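Local coordinates for protein thymidylate synthase ThyX (PDB 4P5A) that probably catalyses the FAD-dependent reductive methylation of dUMP to dTMP as a homotetramer of the ThyX family, with methylenetetrahydrofolate as methyl donor, at residues V81-E95 and S175-F189. Residues are numbered along the deposited sequence; the frame is centred on the assembly and turned at random.
Sequences VRHLMRHRTWSFNEE and SVLYATCNARALMHF. With FAD (flavin-adenine dinucleotide), chain H.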
loop_
_atom_site.group_PDB
_atom_site.type_symbol
_atom_site.label_atom_id
_atom_site.label_comp_id
_atom_site.label_asym_id
_atom_site.label_seq_id
_atom_site.Cartn_x
_atom_site.Cartn_y
_atom_site.Cartn_z
ATOM N N VAL B 81 6.549 16.638 10.867
ATOM C CA VAL B 81 6.615 15.914 9.551
ATOM C C VAL B 81 6.726 14.410 9.712
ATOM O O VAL B 81 6.155 13.665 8.903
ATOM C CB VAL B 81 7.818 16.451 8.756
ATOM C CG1 VAL B 81 7.958 15.742 7.380
ATOM C CG2 VAL B 81 7.532 17.935 8.488
ATOM N N ARG B 82 7.472 13.990 10.730
ATOM C CA ARG B 82 7.538 12.557 11.036
ATOM C C ARG B 82 6.140 11.983 11.244
ATOM O O ARG B 82 5.940 10.858 10.741
ATOM C CB ARG B 82 8.417 12.185 12.235
ATOM C CG ARG B 82 9.861 12.735 12.017
ATOM C CD ARG B 82 10.869 11.570 12.351
ATOM N NE ARG B 82 10.925 11.137 13.668
ATOM C CZ ARG B 82 11.243 9.888 14.052
ATOM N NH1 ARG B 82 11.383 9.695 15.298
ATOM N NH2 ARG B 82 11.393 8.857 13.222
ATOM N N HIS B 83 5.277 12.620 12.029
ATOM C CA HIS B 83 3.933 12.122 12.234
ATOM C C HIS B 83 3.175 12.031 10.885
ATOM O O HIS B 83 2.558 10.999 10.644
ATOM C CB HIS B 83 3.160 12.983 13.251
ATOM C CG HIS B 83 3.869 13.048 14.565
ATOM N ND1 HIS B 83 3.514 13.949 15.564
ATOM C CD2 HIS B 83 4.866 12.286 15.065
ATOM C CE1 HIS B 83 4.278 13.735 16.616
ATOM N NE2 HIS B 83 5.074 12.702 16.363
ATOM N N LEU B 84 3.233 13.094 10.109
ATOM C CA LEU B 84 2.523 13.132 8.785
ATOM C C LEU B 84 3.031 11.977 7.939
ATOM O O LEU B 84 2.201 11.266 7.311
ATOM C CB LEU B 84 2.847 14.449 8.063
ATOM C CG LEU B 84 2.274 14.519 6.641
ATOM C CD1 LEU B 84 0.749 14.290 6.641
ATOM C CD2 LEU B 84 2.525 15.966 6.173
ATOM N N MET B 85 4.373 11.778 7.913
ATOM C CA MET B 85 4.871 10.760 6.974
ATOM C C MET B 85 4.704 9.294 7.359
ATOM O O MET B 85 5.088 8.409 6.583
ATOM C CB MET B 85 6.295 11.052 6.688
ATOM C CG MET B 85 6.303 12.406 5.840
ATOM S SD MET B 85 8.001 12.937 5.306
ATOM C CE MET B 85 8.118 11.778 4.120
ATOM N N ARG B 86 4.164 9.039 8.533
ATOM C CA ARG B 86 3.788 7.691 8.837
ATOM C C ARG B 86 2.553 7.160 8.015
ATOM O O ARG B 86 2.314 5.928 7.968
ATOM C CB ARG B 86 3.430 7.512 10.311
ATOM C CG ARG B 86 4.657 7.796 11.213
ATOM C CD ARG B 86 5.872 6.855 10.843
ATOM N NE ARG B 86 5.475 5.404 10.991
ATOM C CZ ARG B 86 5.522 4.716 12.141
ATOM N NH1 ARG B 86 5.113 3.457 12.156
ATOM N NH2 ARG B 86 5.911 5.274 13.309
ATOM N N HIS B 87 1.823 8.058 7.362
ATOM C CA HIS B 87 0.604 7.609 6.684
ATOM C C HIS B 87 0.939 7.108 5.294
ATOM O O HIS B 87 1.171 7.912 4.374
ATOM C CB HIS B 87 -0.390 8.791 6.712
ATOM C CG HIS B 87 -0.801 9.119 8.115
ATOM N ND1 HIS B 87 -1.986 8.675 8.655
ATOM C CD2 HIS B 87 -0.196 9.853 9.082
ATOM C CE1 HIS B 87 -2.086 9.092 9.913
ATOM N NE2 HIS B 87 -1.031 9.819 10.185
ATOM N N ARG B 88 1.068 5.785 5.136
ATOM C CA ARG B 88 1.668 5.161 3.970
ATOM C C ARG B 88 0.792 5.212 2.750
ATOM O O ARG B 88 1.284 4.942 1.634
ATOM C CB ARG B 88 1.927 3.644 4.338
ATOM C CG ARG B 88 3.065 3.549 5.311
ATOM C CD ARG B 88 2.977 2.072 5.936
ATOM N NE ARG B 88 1.769 1.899 6.762
ATOM C CZ ARG B 88 1.544 0.738 7.433
ATOM N NH1 ARG B 88 2.408 -0.303 7.267
ATOM N NH2 ARG B 88 0.486 0.641 8.230
ATOM N N THR B 89 -0.472 5.598 2.935
ATOM C CA THR B 89 -1.345 5.718 1.757
ATOM C C THR B 89 -1.197 7.079 1.043
ATOM O O THR B 89 -1.884 7.292 0.077
ATOM C CB THR B 89 -2.788 5.642 2.181
ATOM O OG1 THR B 89 -3.049 6.406 3.382
ATOM C CG2 THR B 89 -3.079 4.248 2.664
ATOM N N TRP B 90 -0.347 7.960 1.556
ATOM C CA TRP B 90 -0.138 9.272 0.934
ATOM C C TRP B 90 1.152 9.246 0.066
ATOM O O TRP B 90 1.925 8.280 0.139
ATOM C CB TRP B 90 0.129 10.289 2.054
ATOM C CG TRP B 90 -1.126 10.650 2.876
ATOM C CD1 TRP B 90 -1.977 9.791 3.551
ATOM C CD2 TRP B 90 -1.523 11.957 3.147
ATOM N NE1 TRP B 90 -2.942 10.577 4.242
ATOM C CE2 TRP B 90 -2.679 11.907 3.951
ATOM C CE3 TRP B 90 -1.073 13.206 2.681
ATOM C CZ2 TRP B 90 -3.346 13.078 4.411
ATOM C CZ3 TRP B 90 -1.740 14.419 3.121
ATOM C CH2 TRP B 90 -2.903 14.304 3.971
ATOM N N SER B 91 1.356 10.304 -0.723
ATOM C CA SER B 91 2.583 10.506 -1.456
ATOM C C SER B 91 3.210 11.760 -0.896
ATOM O O SER B 91 2.510 12.719 -0.621
ATOM C CB SER B 91 2.251 10.767 -2.949
ATOM O OG SER B 91 1.747 9.475 -3.447
ATOM N N PHE B 92 4.526 11.757 -0.751
ATOM C CA PHE B 92 5.276 12.909 -0.153
ATOM C C PHE B 92 6.501 13.246 -0.987
ATOM O O PHE B 92 7.090 12.327 -1.605
ATOM C CB PHE B 92 5.798 12.526 1.243
ATOM C CG PHE B 92 4.697 12.149 2.194
ATOM C CD1 PHE B 92 3.790 13.117 2.656
ATOM C CD2 PHE B 92 4.544 10.777 2.619
ATOM C CE1 PHE B 92 2.767 12.799 3.536
ATOM C CE2 PHE B 92 3.458 10.492 3.544
ATOM C CZ PHE B 92 2.615 11.494 3.952
ATOM N N ASN B 93 6.911 14.521 -0.984
ATOM C CA ASN B 93 8.264 14.833 -1.482
ATOM C C ASN B 93 8.679 16.045 -0.665
ATOM O O ASN B 93 7.983 17.054 -0.676
ATOM C CB ASN B 93 8.329 15.227 -2.953
ATOM C CG ASN B 93 9.806 15.162 -3.435
ATOM O OD1 ASN B 93 10.406 16.226 -3.868
ATOM N ND2 ASN B 93 10.434 13.987 -3.270
ATOM N N GLU B 94 9.823 15.900 0.039
ATOM C CA GLU B 94 10.276 16.868 1.031
ATOM C C GLU B 94 11.615 17.492 0.597
ATOM O O GLU B 94 12.441 16.844 -0.068
ATOM C CB GLU B 94 10.444 16.061 2.343
ATOM C CG GLU B 94 10.805 16.957 3.582
ATOM C CD GLU B 94 10.941 16.199 4.896
ATOM O OE1 GLU B 94 10.736 14.936 5.012
ATOM O OE2 GLU B 94 11.398 16.893 5.835
ATOM N N GLU B 95 11.855 18.730 1.016
ATOM C CA GLU B 95 13.139 19.349 0.769
ATOM C C GLU B 95 14.176 18.597 1.538
ATOM O O GLU B 95 13.953 18.154 2.647
ATOM C CB GLU B 95 13.046 20.760 1.388
ATOM C CG GLU B 95 14.098 21.682 0.836
ATOM C CD GLU B 95 13.579 23.127 0.883
ATOM O OE1 GLU B 95 13.070 23.672 -0.171
ATOM O OE2 GLU B 95 13.616 23.657 2.007
ATOM N N SER B 175 10.795 22.087 8.043
ATOM C CA SER B 175 10.969 21.509 6.757
ATOM C C SER B 175 9.711 21.835 5.918
ATOM O O SER B 175 8.766 22.439 6.418
ATOM C CB SER B 175 11.200 19.982 6.970
ATOM O OG SER B 175 11.719 19.427 5.726
ATOM N N VAL B 176 9.764 21.526 4.621
ATOM C CA VAL B 176 8.711 21.873 3.730
ATOM C C VAL B 176 8.541 20.691 2.802
ATOM O O VAL B 176 9.560 20.096 2.411
ATOM C CB VAL B 176 8.994 23.173 2.955
ATOM C CG1 VAL B 176 10.198 23.112 2.083
ATOM C CG2 VAL B 176 7.806 23.594 2.168
ATOM N N LEU B 177 7.312 20.335 2.467
ATOM C CA LEU B 177 7.120 19.157 1.582
ATOM C C LEU B 177 5.763 19.310 0.871
ATOM O O LEU B 177 4.891 20.086 1.301
ATOM C CB LEU B 177 7.093 17.832 2.446
ATOM C CG LEU B 177 5.938 17.708 3.433
ATOM C CD1 LEU B 177 5.681 16.152 3.691
ATOM C CD2 LEU B 177 6.161 18.274 4.839
ATOM N N TYR B 178 5.604 18.560 -0.241
ATOM C CA TYR B 178 4.298 18.308 -0.812
ATOM C C TYR B 178 3.786 16.997 -0.230
ATOM O O TYR B 178 4.576 16.014 -0.070
ATOM C CB TYR B 178 4.484 18.100 -2.313
ATOM C CG TYR B 178 4.383 19.375 -3.137
ATOM C CD1 TYR B 178 3.872 19.351 -4.461
ATOM C CD2 TYR B 178 4.864 20.576 -2.652
ATOM C CE1 TYR B 178 3.881 20.563 -5.269
ATOM C CE2 TYR B 178 4.893 21.762 -3.437
ATOM C CZ TYR B 178 4.346 21.725 -4.763
ATOM O OH TYR B 178 4.382 22.964 -5.439
ATOM N N ALA B 179 2.491 16.966 0.038
ATOM C CA ALA B 179 1.786 15.763 0.613
ATOM C C ALA B 179 0.487 15.664 -0.207
ATOM O O ALA B 179 -0.336 16.646 -0.272
ATOM C CB ALA B 179 1.440 15.971 2.105
ATOM N N THR B 180 0.354 14.541 -0.919
ATOM C CA THR B 180 -0.793 14.308 -1.809
ATOM C C THR B 180 -1.625 13.102 -1.285
ATOM O O THR B 180 -1.071 12.090 -0.885
ATOM C CB THR B 180 -0.293 14.064 -3.317
ATOM O OG1 THR B 180 0.285 15.313 -3.809
ATOM C CG2 THR B 180 -1.463 13.680 -4.234
ATOM N N CYS B 181 -2.960 13.246 -1.292
ATOM C CA CYS B 181 -3.833 12.177 -0.714
ATOM C C CYS B 181 -5.079 12.180 -1.565
ATOM O O CYS B 181 -5.334 13.155 -2.291
ATOM C CB CYS B 181 -4.280 12.490 0.786
ATOM S SG CYS B 181 -4.962 14.081 0.950
ATOM N N ASN B 182 -5.760 11.054 -1.564
ATOM C CA ASN B 182 -7.162 11.060 -1.998
ATOM C C ASN B 182 -8.048 11.273 -0.742
ATOM O O ASN B 182 -7.550 11.245 0.411
ATOM C CB ASN B 182 -7.534 9.812 -2.790
ATOM C CG ASN B 182 -7.351 8.524 -1.975
ATOM O OD1 ASN B 182 -7.874 8.430 -0.851
ATOM N ND2 ASN B 182 -6.568 7.519 -2.515
ATOM N N ALA B 183 -9.360 11.473 -0.967
ATOM C CA ALA B 183 -10.188 11.844 0.184
ATOM C C ALA B 183 -10.318 10.695 1.202
ATOM O O ALA B 183 -10.481 10.944 2.409
ATOM C CB ALA B 183 -11.630 12.178 -0.329
ATOM N N ARG B 184 -10.232 9.419 0.760
ATOM C CA ARG B 184 -10.308 8.282 1.703
ATOM C C ARG B 184 -9.070 8.324 2.608
ATOM O O ARG B 184 -9.197 8.155 3.858
ATOM C CB ARG B 184 -10.422 6.974 0.907
ATOM C CG ARG B 184 -10.922 5.855 1.910
ATOM C CD ARG B 184 -10.659 4.485 1.240
ATOM N NE ARG B 184 -11.376 3.480 2.053
ATOM C CZ ARG B 184 -11.400 2.177 1.665
ATOM N NH1 ARG B 184 -12.137 1.279 2.413
ATOM N NH2 ARG B 184 -10.736 1.785 0.564
ATOM N N ALA B 185 -7.914 8.552 2.030
ATOM C CA ALA B 185 -6.673 8.611 2.810
ATOM C C ALA B 185 -6.712 9.838 3.715
ATOM O O ALA B 185 -6.217 9.763 4.820
ATOM C CB ALA B 185 -5.488 8.704 1.843
ATOM N N LEU B 186 -7.239 10.957 3.253
ATOM C CA LEU B 186 -7.363 12.141 4.093
ATOM C C LEU B 186 -8.314 11.818 5.265
ATOM O O LEU B 186 -7.942 12.193 6.412
ATOM C CB LEU B 186 -7.921 13.364 3.283
ATOM C CG LEU B 186 -8.017 14.646 4.151
ATOM C CD1 LEU B 186 -6.663 15.075 4.752
ATOM C CD2 LEU B 186 -8.547 15.715 3.223
ATOM N N MET B 187 -9.441 11.161 5.019
ATOM C CA MET B 187 -10.358 10.855 6.157
ATOM C C MET B 187 -9.687 9.937 7.164
ATOM O O MET B 187 -9.890 10.125 8.394
ATOM C CB MET B 187 -11.722 10.247 5.610
ATOM C CG MET B 187 -12.584 11.387 5.058
ATOM S SD MET B 187 -14.162 10.683 4.550
ATOM C CE MET B 187 -13.794 9.902 2.911
ATOM N N HIS B 188 -8.900 8.990 6.693
ATOM C CA HIS B 188 -8.238 8.061 7.684
ATOM C C HIS B 188 -7.228 8.856 8.496
ATOM O O HIS B 188 -7.141 8.703 9.739
ATOM C CB HIS B 188 -7.598 6.923 6.894
ATOM C CG HIS B 188 -7.039 5.845 7.779
ATOM N ND1 HIS B 188 -7.753 4.716 8.104
ATOM C CD2 HIS B 188 -5.849 5.758 8.417
ATOM C CE1 HIS B 188 -7.019 3.950 8.894
ATOM N NE2 HIS B 188 -5.890 4.595 9.168
ATOM N N PHE B 189 -6.537 9.796 7.847
ATOM C CA PHE B 189 -5.559 10.620 8.568
ATOM C C PHE B 189 -6.287 11.558 9.564
ATOM O O PHE B 189 -5.850 11.669 10.708
ATOM C CB PHE B 189 -4.833 11.433 7.530
ATOM C CG PHE B 189 -4.008 12.570 8.050
ATOM C CD1 PHE B 189 -4.502 13.876 8.074
ATOM C CD2 PHE B 189 -2.680 12.348 8.476
ATOM C CE1 PHE B 189 -3.697 14.966 8.555
ATOM C CE2 PHE B 189 -1.847 13.490 8.892
ATOM C CZ PHE B 189 -2.414 14.782 8.952
HETATM P PA FAD H . -1.521 4.258 6.963
HETATM O O1A FAD H . -2.013 5.379 6.150
HETATM O O2A FAD H . -0.137 3.877 6.995
HETATM O O5B FAD H . -2.395 3.016 6.621
HETATM C C5B FAD H . -3.873 3.121 6.559
HETATM C C4B FAD H . -4.499 1.760 6.707
HETATM O O4B FAD H . -3.998 0.909 5.655
HETATM C C3B FAD H . -4.074 1.070 7.965
HETATM O O3B FAD H . -4.908 1.472 9.079
HETATM C C2B FAD H . -4.278 -0.421 7.646
HETATM O O2B FAD H . -5.735 -0.651 7.632
HETATM C C1B FAD H . -3.813 -0.472 6.158
HETATM N N9A FAD H . -2.394 -0.825 5.972
HETATM C C8A FAD H . -1.499 -0.108 5.269
HETATM N N7A FAD H . -0.330 -0.744 5.208
HETATM C C5A FAD H . -0.514 -1.964 5.854
HETATM C C6A FAD H . 0.286 -3.098 6.143
HETATM N N6A FAD H . 1.585 -3.210 5.721
HETATM N N1A FAD H . -0.292 -4.115 6.861
HETATM C C2A FAD H . -1.590 -4.091 7.244
HETATM N N3A FAD H . -2.391 -3.024 6.988
HETATM C C4A FAD H . -1.844 -1.954 6.344
HETATM N N1 FAD H . 4.060 4.863 15.872
HETATM C C2 FAD H . 5.176 4.259 16.390
HETATM O O2 FAD H . 6.100 3.849 15.705
HETATM N N3 FAD H . 5.342 4.243 17.755
HETATM C C4 FAD H . 4.399 4.817 18.598
HETATM O O4 FAD H . 4.603 4.689 19.836
HETATM C C4X FAD H . 3.244 5.413 18.058
HETATM N N5 FAD H . 2.178 5.897 18.850
HETATM C C5X FAD H . 1.142 6.654 18.226
HETATM C C6 FAD H . 0.179 7.408 18.936
HETATM C C7 FAD H . -0.848 8.120 18.298
HETATM C C7M FAD H . -1.808 8.882 19.228
HETATM C C8 FAD H . -0.963 8.201 16.881
HETATM C C8M FAD H . -2.128 8.936 16.147
HETATM C C9 FAD H . -0.002 7.473 16.140
HETATM C C9A FAD H . 1.061 6.758 16.807
HETATM N N10 FAD H . 2.022 6.036 16.049
HETATM C C10 FAD H . 3.101 5.423 16.691
HETATM C "C1'" FAD H . 2.016 6.092 14.558
HETATM C "C2'" FAD H . 0.966 4.945 14.207
HETATM O "O2'" FAD H . 1.440 3.618 14.581
HETATM C "C3'" FAD H . 0.786 4.844 12.670
HETATM O "O3'" FAD H . 2.029 4.700 11.959
HETATM C "C4'" FAD H . 0.059 6.163 12.074
HETATM O "O4'" FAD H . -0.940 6.552 12.958
HETATM C "C5'" FAD H . -0.505 5.822 10.670
HETATM O "O5'" FAD H . -1.698 5.032 10.864
HETATM P P FAD H . -1.957 3.821 9.828
HETATM O O1P FAD H . -0.854 2.813 9.788
HETATM O O2P FAD H . -3.270 3.284 10.229
HETATM O O3P FAD H . -2.025 4.537 8.411
HETATM O O HOH W 1 -3.846 8.850 -1.110
HETATM O O HOH W 2 14.282 18.612 5.250
#
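Trp90 lies against Cys181 and Phe189 at the junction of strand 174-181 with helix 183-193. Over one face of its six-membered ring sits Cys181 CB, 3.5 Å from the centroid and 8° off the normal, a CH-pi contact; Cys181 SG, placed between the backbone N and the carbonyl carbon, makes a sulfur-aromatic contact over the same ring, 3.9 Å from its centroid. The Trp90 edge in turn meets the face of Phe189, CZ2 approaching Phe189 CG to 3.7 Å with the planes at 56°. Phe189 then passes its own edge to His87 in a T-shaped pair: Phe189 CD2 stands over the centre of the imidazole, the planes at 74°. FAD C5' occupies the opposite face of His87, sandwiching that ring between protein and cofactor, while His87 NE2 is hydrogen-bonded with NE of Arg193, the predicted catalytic arginine.

Farther along, Leu177 CD1 meets Leu84 CD2 tip to tip at 4.0 Å and lies beside Phe92 CD1. Glu94, extended with CG anti to its backbone N, accepts from Ser175 OG at 2.6 Å through the anti lone pair of OE2; its OE1 is hydrogen-bonded with O3' of a bound 5-bromo-UMP and forms a salt bridge with Arg82 of a neighbouring subunit.

The loop between helix 78-84 and strand 91-94 grips the FAD diphosphate: Arg88 N and NE both donate to O2A, NE at 2.8 Å, and His188 NE2 reaches O2P from the helix.

Strand 91-94 runs antiparallel to strand 174-181, with reciprocal backbone hydrogen bonds in the Ser91-Thr180 and Asn93-Tyr178 pairs (Thr180 N to Ser91 O 2.8 Å); the other edge of strand 174-181 joins strand 69-77, and helix 207-223 packs on Trp90 and Phe189.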